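Local coordinates for protein diguanylate cyclase (Pseudomonas aeruginosa, PDB 5M3C) that joins a GGDEF domain of the diguanylate cyclase family to an EAL domain, and binds guanosine-5'-triphosphate and calcium ions, at residues D6-L11 and I56-L61; A65-D70 and A112-D117. All coordinates share one frame; numbering follows the deposited sequence.

Interaction 1: D6-L11 and I56-L61; sequences DPLTGL and IGDLLL. With GTP (guanosine-5'-triphosphate), chain I.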
loop_
_atom_site.group_PDB
_atom_site.type_symbol
_atom_site.label_atom_id
_atom_site.label_comp_id
_atom_site.label_asym_id
_atom_site.label_seq_id
_atom_site.Cartn_x
_atom_site.Cartn_y
_atom_site.Cartn_z
ATOM N N ASP B 6 -11.027 -8.936 -43.608
ATOM C CA ASP B 6 -11.703 -9.541 -42.465
ATOM C C ASP B 6 -13.171 -9.143 -42.497
ATOM O O ASP B 6 -13.484 -7.959 -42.529
ATOM C CB ASP B 6 -11.069 -9.077 -41.154
ATOM C CG ASP B 6 -11.719 -9.709 -39.930
ATOM O OD1 ASP B 6 -12.108 -10.893 -40.002
ATOM O OD2 ASP B 6 -11.833 -9.025 -38.891
ATOM N N PRO B 7 -14.081 -10.131 -42.494
ATOM C CA PRO B 7 -15.501 -9.797 -42.601
ATOM C C PRO B 7 -15.988 -8.912 -41.455
ATOM O O PRO B 7 -16.520 -7.828 -41.692
ATOM C CB PRO B 7 -16.195 -11.165 -42.557
ATOM C CG PRO B 7 -15.140 -12.159 -42.910
ATOM C CD PRO B 7 -13.859 -11.584 -42.393
ATOM N N LEU B 8 -15.785 -9.371 -40.225
ATOM C CA LEU B 8 -16.318 -8.698 -39.045
ATOM C C LEU B 8 -15.831 -7.251 -38.906
ATOM O O LEU B 8 -16.638 -6.340 -38.723
ATOM C CB LEU B 8 -15.975 -9.512 -37.790
ATOM C CG LEU B 8 -16.440 -9.018 -36.413
ATOM C CD1 LEU B 8 -15.323 -8.276 -35.696
ATOM C CD2 LEU B 8 -17.695 -8.158 -36.501
ATOM N N THR B 9 -14.523 -7.035 -39.000
ATOM C CA THR B 9 -13.961 -5.698 -38.784
ATOM C C THR B 9 -13.844 -4.876 -40.064
ATOM O O THR B 9 -13.678 -3.655 -40.010
ATOM C CB THR B 9 -12.561 -5.763 -38.144
ATOM O OG1 THR B 9 -11.708 -6.604 -38.929
ATOM C CG2 THR B 9 -12.644 -6.304 -36.733
ATOM N N GLY B 10 -13.919 -5.545 -41.210
ATOM C CA GLY B 10 -13.732 -4.886 -42.499
ATOM C C GLY B 10 -12.275 -4.554 -42.766
ATOM O O GLY B 10 -11.952 -3.900 -43.756
ATOM N N LEU B 11 -11.393 -5.007 -41.879
ATOM C CA LEU B 11 -9.959 -4.751 -42.007
ATOM C C LEU B 11 -9.275 -5.773 -42.907
ATOM O O LEU B 11 -9.744 -6.903 -43.042
ATOM C CB LEU B 11 -9.289 -4.775 -40.633
ATOM C CG LEU B 11 -8.894 -3.430 -40.020
ATOM C CD1 LEU B 11 -9.985 -2.382 -40.194
ATOM C CD2 LEU B 11 -8.551 -3.627 -38.551
ATOM N N ILE B 56 -21.124 -8.516 -27.610
ATOM C CA ILE B 56 -20.548 -7.240 -27.185
ATOM C C ILE B 56 -19.076 -7.142 -27.592
ATOM O O ILE B 56 -18.630 -6.118 -28.123
ATOM C CB ILE B 56 -20.662 -7.053 -25.659
ATOM N N GLY B 57 -18.331 -8.214 -27.337
ATOM C CA GLY B 57 -16.916 -8.291 -27.697
ATOM C C GLY B 57 -16.648 -8.034 -29.170
ATOM O O GLY B 57 -15.667 -7.382 -29.519
ATOM N N ASP B 58 -17.514 -8.554 -30.034
ATOM C CA ASP B 58 -17.409 -8.325 -31.474
ATOM C C ASP B 58 -17.526 -6.841 -31.778
ATOM O O ASP B 58 -16.703 -6.274 -32.499
ATOM C CB ASP B 58 -18.504 -9.085 -32.231
ATOM C CG ASP B 58 -18.127 -10.525 -32.523
ATOM O OD1 ASP B 58 -17.231 -11.061 -31.837
ATOM O OD2 ASP B 58 -18.732 -11.121 -33.443
ATOM N N LEU B 59 -18.568 -6.221 -31.230
ATOM C CA LEU B 59 -18.773 -4.784 -31.371
ATOM C C LEU B 59 -17.547 -4.029 -30.854
ATOM O O LEU B 59 -17.113 -3.043 -31.454
ATOM C CB LEU B 59 -20.029 -4.346 -30.611
ATOM N N LEU B 60 -16.989 -4.503 -29.743
ATOM C CA LEU B 60 -15.775 -3.906 -29.194
ATOM C C LEU B 60 -14.598 -4.023 -30.160
ATOM O O LEU B 60 -13.863 -3.058 -30.363
ATOM C CB LEU B 60 -15.413 -4.545 -27.853
ATOM C CG LEU B 60 -16.256 -4.095 -26.660
ATOM C CD1 LEU B 60 -15.793 -4.793 -25.391
ATOM C CD2 LEU B 60 -16.195 -2.585 -26.490
ATOM N N LEU B 61 -14.415 -5.200 -30.750
ATOM C CA LEU B 61 -13.343 -5.401 -31.723
ATOM C C LEU B 61 -13.543 -4.488 -32.925
ATOM O O LEU B 61 -12.615 -3.801 -33.361
ATOM C CB LEU B 61 -13.291 -6.858 -32.184
ATOM C CG LEU B 61 -12.807 -7.875 -31.148
ATOM C CD1 LEU B 61 -13.010 -9.295 -31.656
ATOM C CD2 LEU B 61 -11.349 -7.630 -30.799
HETATM P PG GTP I . -3.519 -11.445 -22.603
HETATM O O1G GTP I . -2.604 -12.425 -21.909
HETATM O O2G GTP I . -3.384 -10.018 -22.134
HETATM O O3G GTP I . -3.554 -11.587 -24.106
HETATM O O3B GTP I . -5.005 -11.821 -22.107
HETATM P PB GTP I . -6.120 -12.385 -23.123
HETATM O O1B GTP I . -7.274 -12.925 -22.312
HETATM O O2B GTP I . -6.385 -11.341 -24.182
HETATM O O3A GTP I . -5.328 -13.635 -23.764
HETATM P PA GTP I . -5.626 -14.189 -25.246
HETATM O O1A GTP I . -5.307 -15.665 -25.272
HETATM O O2A GTP I . -4.989 -13.263 -26.257
HETATM O "O5'" GTP I . -7.213 -14.031 -25.356
HETATM C "C5'" GTP I . -7.782 -13.710 -26.614
HETATM C "C4'" GTP I . -9.275 -13.556 -26.414
HETATM O "O4'" GTP I . -9.844 -12.896 -27.545
HETATM C "C3'" GTP I . -9.955 -14.913 -26.272
HETATM O "O3'" GTP I . -10.683 -14.991 -25.043
HETATM C "C2'" GTP I . -10.889 -15.004 -27.461
HETATM O "O2'" GTP I . -12.140 -15.606 -27.122
HETATM C "C1'" GTP I . -11.065 -13.554 -27.871
HETATM N N9 GTP I . -11.378 -13.460 -29.308
HETATM C C8 GTP I . -10.581 -13.818 -30.330
HETATM N N7 GTP I . -11.209 -13.592 -31.513
HETATM C C5 GTP I . -12.425 -13.083 -31.242
HETATM C C6 GTP I . -13.593 -12.622 -32.020
HETATM O O6 GTP I . -13.577 -12.663 -33.267
HETATM N N1 GTP I . -14.661 -12.161 -31.352
HETATM C C2 GTP I . -14.696 -12.107 -30.007
HETATM N N2 GTP I . -15.807 -11.629 -29.396
HETATM N N3 GTP I . -13.661 -12.513 -29.233
HETATM C C4 GTP I . -12.528 -12.998 -29.785
#
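Leu8 and Thr9, in the DxLT motif that opens a GGDEF domain, meet Asp58 and Leu61 on helix 54-70, whose same turn receives the base of GTP. The loop approaches the helix with apolar branches, and no hydrogen bond crosses between the two segments. Leu8 makes most of the contact. Its CB points toward the helix, and with CG anti to the backbone N (chi1 -179°) CD1 comes to 4.0 Å from the backbone O of Asp58. The same methyl lies 4.3 Å from CB of Leu61, an apolar contact at the root of that side chain. The branch point, Leu8 CG, is also 4.3 Å from OD2 of Asp58, so one carboxylate oxygen is turned to the leucine and the other to the ligand. Thr9 adds a lighter touch, its methyl CG2 resting 4.2 Å from the backbone O of Leu61.

Polar contacts help set the loop's shape, within it and beyond: OD2 of Asp6 accepts a weak bond from the backbone N of Thr9 and forms a salt bridge with NE of Arg80 on strand 77-82.

Asp58 and Leu61 also hold the guanine, from different directions. Leu61 comes over a face of the base: CD1, 3.4 Å from C6 of GTP, stands above the N1-C6 bond. Asp58 reads the polar N-H groups with a single oxygen. Its OD1 takes a bond from N1 of GTP at 2.8 Å (N-H...O angle 148°). A second comes to OD1 of Asp58 from the amino N2 of GTP at 2.9 Å (143°), making a bifurcated acceptor that would help fix the rotation of the base. The backbone of Gly57 runs alongside, its C atom 3.7 Å from N2 of GTP.

Interaction 2: A65-D70 and A112-D117; sequences AERLRD and APFQAD
The guanidinium of Arg67 lies flat on the ring of Phe114, with the two planes only 14° apart, so that each group covers one face of the other. The stack is offset: CE2 of Phe114 lies over the guanidinium face toward its rim, while NH1 of Arg67 stands above the ring, likewise displaced toward the rim. CZ of Arg67 is 3.8 Å from the Phe114 ring centroid, close enough and sufficiently over the face to count as a cation-pi interaction.

The edge of the guanidinium is used at the same time, by backbone carbonyls of the loop that leads into strand 114-116. NH2 of Arg67 gives the shortest of the bonds, 2.8 Å to O of Pro113 with an N-H...O angle of 154°. That oxygen lies near the guanidinium plane, although the donor is tilted from the plane of the carbonyl. NH1 makes weaker bonds, 3.2 Å to O of Ala112 and another weak one to O of Pro113, and CB of Ala112 sits 3.6 Å from NH1. Face and edge together therefore restrict both tilt and rotation of the group.

Arg67 reaches this position with a chain that is extended until it bends at chi3 (-64°). A third carbonyl, O of Ala109 just beyond helix 96-108, also accepts a bond from NH1, and such a cluster of carbonyls would suit a positive charge.

Within the GGDEF domain, stack and carbonyl bonds join helix 54-70 to the sheet at short strand 114-116, away from the GTP site. This strand pairs antiparallel with strand 119-132 through Phe114 and Phe121. The Phe114 side chain packs on Leu60 and Ile64 of helix 54-70 and on Val123, wedged between helix and sheet, while Pro113 touches Gly10 of the second subunit.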
loop_
_atom_site.group_PDB
_atom_site.type_symbol
_atom_site.label_atom_id
_atom_site.label_comp_id
_atom_site.label_asym_id
_atom_site.label_seq_id
_atom_site.Cartn_x
_atom_site.Cartn_y
_atom_site.Cartn_z
ATOM N N ALA B 65 -10.972 -1.615 -34.008
ATOM C CA ALA B 65 -10.398 -1.628 -35.348
ATOM C C ALA B 65 -10.568 -0.276 -36.029
ATOM O O ALA B 65 -9.615 0.282 -36.577
ATOM C CB ALA B 65 -11.049 -2.721 -36.182
ATOM N N GLU B 66 -11.789 0.247 -35.985
ATOM C CA GLU B 66 -12.110 1.503 -36.652
ATOM C C GLU B 66 -11.367 2.691 -36.042
ATOM O O GLU B 66 -10.972 3.608 -36.761
ATOM C CB GLU B 66 -13.623 1.741 -36.632
ATOM C CG GLU B 66 -14.396 0.750 -37.494
ATOM C CD GLU B 66 -15.901 0.847 -37.321
ATOM O OE1 GLU B 66 -16.360 1.619 -36.452
ATOM O OE2 GLU B 66 -16.626 0.143 -38.057
ATOM N N ARG B 67 -11.160 2.673 -34.729
ATOM C CA ARG B 67 -10.475 3.783 -34.064
ATOM C C ARG B 67 -8.980 3.814 -34.377
ATOM O O ARG B 67 -8.381 4.886 -34.442
ATOM C CB ARG B 67 -10.678 3.738 -32.551
ATOM C CG ARG B 67 -10.127 4.967 -31.846
ATOM C CD ARG B 67 -10.391 4.936 -30.353
ATOM N NE ARG B 67 -11.817 4.980 -30.052
ATOM C CZ ARG B 67 -12.320 4.966 -28.823
ATOM N NH1 ARG B 67 -11.509 4.911 -27.772
ATOM N NH2 ARG B 67 -13.636 5.006 -28.646
ATOM N N LEU B 68 -8.374 2.645 -34.554
ATOM C CA LEU B 68 -6.967 2.575 -34.937
ATOM C C LEU B 68 -6.790 3.063 -36.370
ATOM O O LEU B 68 -5.860 3.813 -36.675
ATOM C CB LEU B 68 -6.437 1.147 -34.798
ATOM C CG LEU B 68 -6.122 0.699 -33.370
ATOM C CD1 LEU B 68 -6.083 -0.818 -33.295
ATOM N N ARG B 69 -7.697 2.641 -37.244
ATOM C CA ARG B 69 -7.689 3.076 -38.635
ATOM C C ARG B 69 -7.543 4.596 -38.702
ATOM O O ARG B 69 -6.709 5.117 -39.445
ATOM C CB ARG B 69 -8.981 2.633 -39.331
ATOM C CG ARG B 69 -8.890 2.557 -40.846
ATOM C CD ARG B 69 -10.160 1.969 -41.443
ATOM N N ASP B 70 -8.348 5.291 -37.900
ATOM C CA ASP B 70 -8.370 6.756 -37.876
ATOM C C ASP B 70 -7.057 7.364 -37.384
ATOM O O ASP B 70 -6.752 8.520 -37.682
ATOM C CB ASP B 70 -9.510 7.254 -36.981
ATOM C CG ASP B 70 -10.880 6.874 -37.509
ATOM O OD1 ASP B 70 -10.961 6.332 -38.631
ATOM O OD2 ASP B 70 -11.879 7.117 -36.798
ATOM N N ALA B 112 -9.547 6.346 -24.080
ATOM C CA ALA B 112 -10.998 6.489 -24.045
ATOM C C ALA B 112 -11.663 5.118 -24.143
ATOM O O ALA B 112 -11.100 4.189 -24.722
ATOM C CB ALA B 112 -11.468 7.386 -25.180
ATOM N N PRO B 113 -12.872 4.990 -23.581
ATOM C CA PRO B 113 -13.580 3.725 -23.676
ATOM C C PRO B 113 -14.157 3.542 -25.070
ATOM O O PRO B 113 -14.071 4.450 -25.896
ATOM C CB PRO B 113 -14.696 3.867 -22.639
ATOM C CG PRO B 113 -14.937 5.336 -22.521
ATOM C CD PRO B 113 -13.705 6.056 -22.997
ATOM N N PHE B 114 -14.737 2.376 -25.328
ATOM C CA PHE B 114 -15.308 2.084 -26.634
ATOM C C PHE B 114 -16.800 1.815 -26.498
ATOM O O PHE B 114 -17.246 1.238 -25.509
ATOM C CB PHE B 114 -14.592 0.893 -27.271
ATOM C CG PHE B 114 -13.123 1.125 -27.498
ATOM C CD1 PHE B 114 -12.220 1.005 -26.452
ATOM C CD2 PHE B 114 -12.645 1.466 -28.755
ATOM C CE1 PHE B 114 -10.869 1.220 -26.657
ATOM C CE2 PHE B 114 -11.294 1.680 -28.964
ATOM C CZ PHE B 114 -10.404 1.557 -27.913
ATOM N N GLN B 115 -17.564 2.232 -27.500
ATOM C CA GLN B 115 -19.018 2.218 -27.404
ATOM C C GLN B 115 -19.632 0.947 -27.990
ATOM O O GLN B 115 -19.521 0.687 -29.189
ATOM C CB GLN B 115 -19.598 3.447 -28.110
ATOM C CG GLN B 115 -20.846 4.007 -27.445
ATOM C CD GLN B 115 -20.531 4.843 -26.214
ATOM O OE1 GLN B 115 -19.502 5.520 -26.155
ATOM N NE2 GLN B 115 -21.420 4.804 -25.227
ATOM N N ALA B 116 -20.280 0.164 -27.128
ATOM C CA ALA B 116 -21.025 -1.023 -27.549
ATOM C C ALA B 116 -22.427 -0.970 -26.948
ATOM O O ALA B 116 -22.582 -0.785 -25.742
ATOM C CB ALA B 116 -20.304 -2.290 -27.117
ATOM N N ASP B 117 -23.437 -1.156 -27.798
ATOM C CA ASP B 117 -24.835 -0.835 -27.465
ATOM C C ASP B 117 -24.936 0.422 -26.591
ATOM O O ASP B 117 -24.411 1.476 -26.959
ATOM C CB ASP B 117 -25.591 -2.037 -26.858
ATOM C CG ASP B 117 -24.742 -2.864 -25.910
ATOM O OD1 ASP B 117 -24.380 -2.362 -24.823
ATOM O OD2 ASP B 117 -24.460 -4.035 -26.243
#

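Both contacts belong to the GGDEF domain, share helix 54-70 and are partly buried, each combining buried residues with partly exposed ones. Their chemistry differs. Interaction 1 joins loop and helix by a few loose contacts, methyl groups against backbone oxygens and one apolar pair, and its polar strength goes to the ligand and into the loop itself; interaction 2 is bound directly by hydrogen bonds and a cation-pi stack, about 13 Å from GTP as measured from the Phe114 side chain. Their centres are 10 Å apart, and the two meet in the domain interior: CD2 of Leu11 lies 3.6 Å from CB of Ala65, and CD2 of Leu60 lies 3.9 Å from CB of Phe114.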